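Local coordinates for protein Poly(A) ribonuclease POP2 (Saccharomyces cerevisiae, PDB 1UOC) that acts as a 3'-exoribonuclease with a preference for poly(A), probably a catalytic subunit of the CCR4-NOT mRNA deadenylase complex, at residues E105-P108 with K109-I112; V203-I206 with I207-K211. All blocks are in the same frame, centred on the assembly; numbering follows the deposited sequence.

Contact 1: E105-P108 with K109-I112; sequences EFDP and KKEI
Pro108 and Lys109 are the middle pair of a type I beta turn that runs from Asp107 to Lys110 and brings Lys110 back against Asp107. Beyond its CB the Lys109 chain leaves the turn, bending at chi2, chi3 and chi4, and its NZ ends 4.0 Å from Glu111 OE2, a long salt bridge formed within 109-112 and not across the turn.

Lys110 does most of the touching. Its backbone N closes the turn on Asp107 O at 3.0 Å, with an angle of 155° at the hydrogen, although the place of that oxygen is less sure than the rest. The side chain leaves with CG between the backbone N and the carbonyl carbon (chi1 63°), which sends it back toward Asp107 and Phe106; the exact position of CG, modelled very close to the Asp107 carbonyl, is doubtful. Farther along, CD approaches CE1 of the Phe106 ring obliquely, at 3.6 Å, the lysine chain crossing the phenylalanine side chain at about a right angle. Lys110 NZ stays 4.0 Å from Asp107 OD1, too far for a salt bridge, so any attraction between the opposite charges is probably loose.

The whole turn sits at the surface, in the loop between strand 99-103 and helix 115-123. Phe106, just before the turn, packs inward, meeting the ring of Phe128 and touching His131 of helix 128-134 and Ile79 of strand 77-86; Pro108 rests on Glu132, and Lys110 reaches Asn77.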
ATOM      1  N   GLU A 105      -4.886 -11.824 -12.482  1.00 41.64           N
ATOM      2  CA  GLU A 105      -5.015 -13.138 -13.089  1.00 47.74           C
ATOM      3  C   GLU A 105      -4.122 -14.135 -12.376  1.00 50.09           C
ATOM      4  O   GLU A 105      -3.024 -13.801 -11.940  1.00 51.01           O
ATOM      5  CB  GLU A 105      -4.663 -13.089 -14.580  1.00 48.82           C
ATOM      6  CG  GLU A 105      -3.189 -12.946 -14.905  1.00 53.45           C
ATOM      7  CD  GLU A 105      -2.960 -12.584 -16.371  1.00 55.27           C
ATOM      8  OE1 GLU A 105      -1.813 -12.687 -16.854  1.00 57.89           O
ATOM      9  OE2 GLU A 105      -3.937 -12.184 -17.038  1.00 55.98           O
ATOM     10  N   PHE A 106      -4.611 -15.362 -12.257  1.00 51.92           N
ATOM     11  CA  PHE A 106      -3.877 -16.413 -11.587  1.00 55.58           C
ATOM     12  C   PHE A 106      -4.005 -17.713 -12.375  1.00 57.08           C
ATOM     13  O   PHE A 106      -5.098 -18.084 -12.794  1.00 57.97           O
ATOM     14  CB  PHE A 106      -4.427 -16.589 -10.175  1.00 55.40           C
ATOM     15  CG  PHE A 106      -3.752 -17.665  -9.404  1.00 57.51           C
ATOM     16  CD1 PHE A 106      -2.412 -17.545  -9.042  1.00 57.38           C
ATOM     17  CD2 PHE A 106      -4.449 -18.813  -9.049  1.00 57.98           C
ATOM     18  CE1 PHE A 106      -1.774 -18.554  -8.338  1.00 58.03           C
ATOM     19  CE2 PHE A 106      -3.822 -19.830  -8.345  1.00 58.87           C
ATOM     20  CZ  PHE A 106      -2.478 -19.701  -7.988  1.00 59.03           C
ATOM     21  N   ASP A 107      -2.883 -18.399 -12.560  1.00 59.19           N
ATOM     22  CA  ASP A 107      -2.840 -19.650 -13.319  1.00 62.47           C
ATOM     23  C   ASP A 107      -3.010 -20.875 -12.417  1.00 62.85           C
ATOM     24  O   ASP A 107      -2.112 -21.227 -11.657  1.00 59.40           O
ATOM     25  CB  ASP A 107      -1.509 -19.734 -14.070  1.00 66.04           C
ATOM     26  CG  ASP A 107      -0.739 -18.417 -14.024  1.00 70.46           C
ATOM     27  OD1 ASP A 107      -0.298 -18.022 -12.916  1.00 72.10           O
ATOM     28  OD2 ASP A 107      -0.587 -17.766 -15.086  1.00 73.02           O
ATOM     29  N   PRO A 108      -4.174 -21.540 -12.503  1.00 64.67           N
ATOM     30  CA  PRO A 108      -4.522 -22.730 -11.718  1.00 66.81           C
ATOM     31  C   PRO A 108      -3.541 -23.896 -11.836  1.00 68.34           C
ATOM     32  O   PRO A 108      -3.639 -24.868 -11.087  1.00 67.38           O
ATOM     33  CB  PRO A 108      -5.907 -23.100 -12.251  1.00 66.76           C
ATOM     34  CG  PRO A 108      -6.464 -21.784 -12.680  1.00 66.37           C
ATOM     35  CD  PRO A 108      -5.292 -21.164 -13.386  1.00 65.66           C
ATOM     36  N   LYS A 109      -2.603 -23.806 -12.773  1.00 70.52           N
ATOM     37  CA  LYS A 109      -1.641 -24.881 -12.953  1.00 74.10           C
ATOM     38  C   LYS A 109      -0.217 -24.487 -12.556  1.00 75.89           C
ATOM     39  O   LYS A 109       0.665 -25.340 -12.496  1.00 76.30           O
ATOM     40  CB  LYS A 109      -1.681 -25.373 -14.401  1.00 75.71           C
ATOM     41  CG  LYS A 109      -0.922 -26.686 -14.674  1.00 79.35           C
ATOM     42  CD  LYS A 109      -1.635 -27.933 -14.126  1.00 80.01           C
ATOM     43  CE  LYS A 109      -1.223 -28.265 -12.693  1.00 80.29           C
ATOM     44  NZ  LYS A 109       0.214 -28.657 -12.579  1.00 79.56           N
ATOM     45  N   LYS A 110       0.019 -23.207 -12.283  1.00 78.26           N
ATOM     46  CA  LYS A 110       1.352 -22.781 -11.863  1.00 80.89           C
ATOM     47  C   LYS A 110       1.614 -23.438 -10.504  1.00 82.28           C
ATOM     48  O   LYS A 110       0.955 -23.137  -9.509  1.00 82.33           O
ATOM     49  CB  LYS A 110       1.433 -21.249 -11.763  1.00 82.62           C
ATOM     50  CG  LYS A 110       0.513 -20.614 -10.722  1.00 84.57           C
ATOM     51  CD  LYS A 110       1.267 -20.172  -9.473  1.00 85.40           C
ATOM     52  CE  LYS A 110       1.997 -18.851  -9.692  1.00 86.07           C
ATOM     53  NZ  LYS A 110       3.003 -18.918 -10.789  1.00 86.76           N
ATOM     54  N   GLU A 111       2.581 -24.347 -10.483  1.00 83.89           N
ATOM     55  CA  GLU A 111       2.935 -25.119  -9.292  1.00 85.35           C
ATOM     56  C   GLU A 111       3.866 -24.395  -8.314  1.00 85.69           C
ATOM     57  O   GLU A 111       4.668 -25.029  -7.634  1.00 85.54           O
ATOM     58  CB  GLU A 111       3.586 -26.417  -9.765  1.00 85.74           C
ATOM     59  CG  GLU A 111       3.367 -27.623  -8.892  1.00 88.39           C
ATOM     60  CD  GLU A 111       3.109 -28.869  -9.721  1.00 89.77           C
ATOM     61  OE1 GLU A 111       3.761 -29.024 -10.778  1.00 90.28           O
ATOM     62  OE2 GLU A 111       2.261 -29.693  -9.317  1.00 90.75           O
ATOM     63  N   ILE A 112       3.724 -23.078  -8.216  1.00 86.65           N
ATOM     64  CA  ILE A 112       4.580 -22.239  -7.367  1.00 87.44           C
ATOM     65  C   ILE A 112       4.282 -22.124  -5.857  1.00 87.02           C
ATOM     66  O   ILE A 112       5.021 -21.446  -5.137  1.00 87.25           O
ATOM     67  CB  ILE A 112       4.677 -20.785  -7.991  1.00 88.90           C
ATOM     68  CG1 ILE A 112       5.549 -20.820  -9.254  1.00 89.93           C
ATOM     69  CG2 ILE A 112       5.270 -19.783  -7.002  1.00 89.08           C
ATOM     70  CD1 ILE A 112       4.883 -21.432 -10.475  1.00 90.84           C
TER

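Contact 2: V203-I206 with I207-K211; sequences VYKI and IQEFK
Tyr204 and Gln208 lie side by side and point the same way, one helical turn apart. Gln208 CB sits over one face of the tyrosine ring, toward its rim, 4.1 Å from the centroid, in a CH-pi contact. Farther out the glutamine bends at chi2 (46°), which carries its amide alongside the phenol with the two planes 86° apart, almost perpendicular. NE2 then gives a weak hydrogen bond to Tyr204 OH at 3.5 Å. Replacing the tyrosine by alanine removes ring and hydroxyl, and is likely to leave Gln208 CB without the face it rests on and NE2 without that weak acceptor.

Two more pairs run in the same sense. Val203 CG1 and Ile207 CD1 meet as apolar neighbours at 4.2 Å. Lys205 lies beside Glu209, whose side chain is less surely placed; as modelled, Lys205 NZ and Glu209 OE2 remain 5.6 Å apart, too far for a salt bridge.

In the backbone, Gln208 N donates to Tyr204 O at 2.6 Å and a nearly straight 164°. Ile207 N divides itself weakly between Val203 O and Tyr204 O. After this the helical pattern gives way: Glu209 N and Phe210 N both turn back to Ile207 O, approaching from the same face of its plane. Such a bond from Glu209, with Gln208 at the centre, marks an inverse gamma turn, in the loop that follows helix 200-207.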
ATOM      1  N   VAL A 203       7.188   5.605  10.568  1.00 42.38           N
ATOM      2  CA  VAL A 203       6.787   6.765  11.354  1.00 42.73           C
ATOM      3  C   VAL A 203       6.322   6.326  12.747  1.00 45.34           C
ATOM      4  O   VAL A 203       6.648   6.964  13.755  1.00 45.51           O
ATOM      5  CB  VAL A 203       5.629   7.548  10.675  1.00 41.89           C
ATOM      6  CG1 VAL A 203       5.157   8.682  11.578  1.00 39.02           C
ATOM      7  CG2 VAL A 203       6.082   8.115   9.344  1.00 42.77           C
ATOM      8  N   TYR A 204       5.564   5.231  12.791  1.00 46.23           N
ATOM      9  CA  TYR A 204       5.043   4.697  14.036  1.00 47.57           C
ATOM     10  C   TYR A 204       6.156   4.072  14.874  1.00 50.18           C
ATOM     11  O   TYR A 204       6.204   4.274  16.086  1.00 48.93           O
ATOM     12  CB  TYR A 204       3.951   3.662  13.736  1.00 46.97           C
ATOM     13  CG  TYR A 204       3.261   3.070  14.953  1.00 45.87           C
ATOM     14  CD1 TYR A 204       2.709   3.887  15.941  1.00 45.96           C
ATOM     15  CD2 TYR A 204       3.130   1.688  15.095  1.00 46.81           C
ATOM     16  CE1 TYR A 204       2.046   3.341  17.036  1.00 47.14           C
ATOM     17  CE2 TYR A 204       2.467   1.131  16.183  1.00 47.18           C
ATOM     18  CZ  TYR A 204       1.930   1.961  17.147  1.00 48.45           C
ATOM     19  OH  TYR A 204       1.279   1.403  18.225  1.00 51.05           O
ATOM     20  N   LYS A 205       7.049   3.321  14.235  1.00 52.58           N
ATOM     21  CA  LYS A 205       8.134   2.695  14.974  1.00 57.21           C
ATOM     22  C   LYS A 205       8.958   3.718  15.739  1.00 58.44           C
ATOM     23  O   LYS A 205       9.344   3.473  16.875  1.00 59.13           O
ATOM     24  CB  LYS A 205       9.070   1.884  14.061  1.00 60.35           C
ATOM     25  CG  LYS A 205      10.258   1.294  14.839  1.00 64.48           C
ATOM     26  CD  LYS A 205      10.967   0.137  14.127  1.00 68.91           C
ATOM     27  CE  LYS A 205      11.883   0.604  13.009  1.00 70.40           C
ATOM     28  NZ  LYS A 205      11.135   1.332  11.941  1.00 72.86           N
ATOM     29  N   ILE A 206       9.233   4.867  15.134  1.00 59.28           N
ATOM     30  CA  ILE A 206      10.029   5.843  15.847  1.00 60.30           C
ATOM     31  C   ILE A 206       9.195   6.610  16.865  1.00 60.93           C
ATOM     32  O   ILE A 206       9.741   7.179  17.806  1.00 61.36           O
ATOM     33  CB  ILE A 206      10.783   6.814  14.886  1.00 59.81           C
ATOM     34  CG1 ILE A 206       9.954   8.049  14.580  1.00 60.77           C
ATOM     35  CG2 ILE A 206      11.149   6.091  13.602  1.00 59.80           C
ATOM     36  CD1 ILE A 206      10.780   9.143  13.937  1.00 61.54           C
ATOM     37  N   ILE A 207       7.879   6.634  16.691  1.00 62.09           N
ATOM     38  CA  ILE A 207       7.029   7.310  17.671  1.00 63.36           C
ATOM     39  C   ILE A 207       6.937   6.338  18.838  1.00 65.51           C
ATOM     40  O   ILE A 207       7.243   6.673  19.981  1.00 64.66           O
ATOM     41  CB  ILE A 207       5.585   7.545  17.162  1.00 62.65           C
ATOM     42  CG1 ILE A 207       5.541   8.701  16.164  1.00 61.08           C
ATOM     43  CG2 ILE A 207       4.663   7.830  18.345  1.00 59.87           C
ATOM     44  CD1 ILE A 207       4.141   8.978  15.629  1.00 60.84           C
ATOM     45  N   GLN A 208       6.511   5.121  18.517  1.00 69.28           N
ATOM     46  CA  GLN A 208       6.358   4.051  19.492  1.00 72.78           C
ATOM     47  C   GLN A 208       7.733   3.461  19.740  1.00 75.30           C
ATOM     48  O   GLN A 208       7.937   2.252  19.628  1.00 76.45           O
ATOM     49  CB  GLN A 208       5.404   2.978  18.946  1.00 73.71           C
ATOM     50  CG  GLN A 208       4.355   2.496  19.944  1.00 73.77           C
ATOM     51  CD  GLN A 208       3.692   3.645  20.680  1.00 74.16           C
ATOM     52  OE1 GLN A 208       4.299   4.258  21.556  1.00 75.16           O
ATOM     53  NE2 GLN A 208       2.446   3.947  20.323  1.00 74.65           N
ATOM     54  N   GLU A 209       8.669   4.345  20.071  1.00 77.85           N
ATOM     55  CA  GLU A 209      10.058   3.994  20.348  1.00 80.15           C
ATOM     56  C   GLU A 209      10.593   5.190  21.134  1.00 81.67           C
ATOM     57  O   GLU A 209      11.662   5.137  21.744  1.00 81.85           O
ATOM     58  CB  GLU A 209      10.828   3.826  19.033  1.00 80.17           C
ATOM     59  CG  GLU A 209      12.044   2.918  19.090  1.00 80.74           C
ATOM     60  CD  GLU A 209      12.546   2.529  17.700  1.00 82.11           C
ATOM     61  OE1 GLU A 209      13.000   3.422  16.949  1.00 82.94           O
ATOM     62  OE2 GLU A 209      12.481   1.329  17.355  1.00 81.73           O
ATOM     63  N   PHE A 210       9.813   6.266  21.100  1.00 83.87           N
ATOM     64  CA  PHE A 210      10.125   7.513  21.789  1.00 85.55           C
ATOM     65  C   PHE A 210       9.454   7.484  23.161  1.00 86.88           C
ATOM     66  O   PHE A 210       9.812   8.250  24.058  1.00 86.83           O
ATOM     67  CB  PHE A 210       9.584   8.700  20.991  1.00 85.94           C
ATOM     68  CG  PHE A 210      10.636   9.673  20.551  1.00 87.45           C
ATOM     69  CD1 PHE A 210      11.654   9.278  19.687  1.00 87.73           C
ATOM     70  CD2 PHE A 210      10.597  10.996  20.981  1.00 87.72           C
ATOM     71  CE1 PHE A 210      12.618  10.188  19.256  1.00 88.11           C
ATOM     72  CE2 PHE A 210      11.555  11.911  20.557  1.00 88.47           C
ATOM     73  CZ  PHE A 210      12.568  11.508  19.693  1.00 88.41           C
ATOM     74  N   LYS A 211       8.467   6.602  23.308  1.00 88.25           N
ATOM     75  CA  LYS A 211       7.741   6.456  24.565  1.00 89.80           C
ATOM     76  C   LYS A 211       8.269   5.253  25.339  1.00 90.81           C
ATOM     77  O   LYS A 211       7.845   4.994  26.464  1.00 91.36           O
ATOM     78  CB  LYS A 211       6.240   6.280  24.300  1.00 89.89           C
ATOM     79  CG  LYS A 211       5.518   7.524  23.783  1.00 90.84           C
ATOM     80  CD  LYS A 211       5.282   8.569  24.882  1.00 92.06           C
ATOM     81  CE  LYS A 211       6.565   9.289  25.303  1.00 93.04           C
ATOM     82  NZ  LYS A 211       6.329  10.297  26.379  1.00 92.04           N
TER

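How the contacts relate
Contact 1 and contact 2 lie on opposite sides of the chain's centre, their own centres 40 Å apart and their nearest atoms about 29 Å from each other, so neither touches the other. Both belong to the ribonuclease domain of Pop2, and both are places where the chain leaves a regular element of the fold: strand 99-103 precedes contact 1, and contact 2 passes from helix 200-207 into the loop that follows it. They differ in their relation to the catalytic centre. The Phe106 side chain is about 10 Å from that of Glu46, a predicted ligand of the catalytic divalent metal, whereas 203-211 lies away from the known and predicted metal sites.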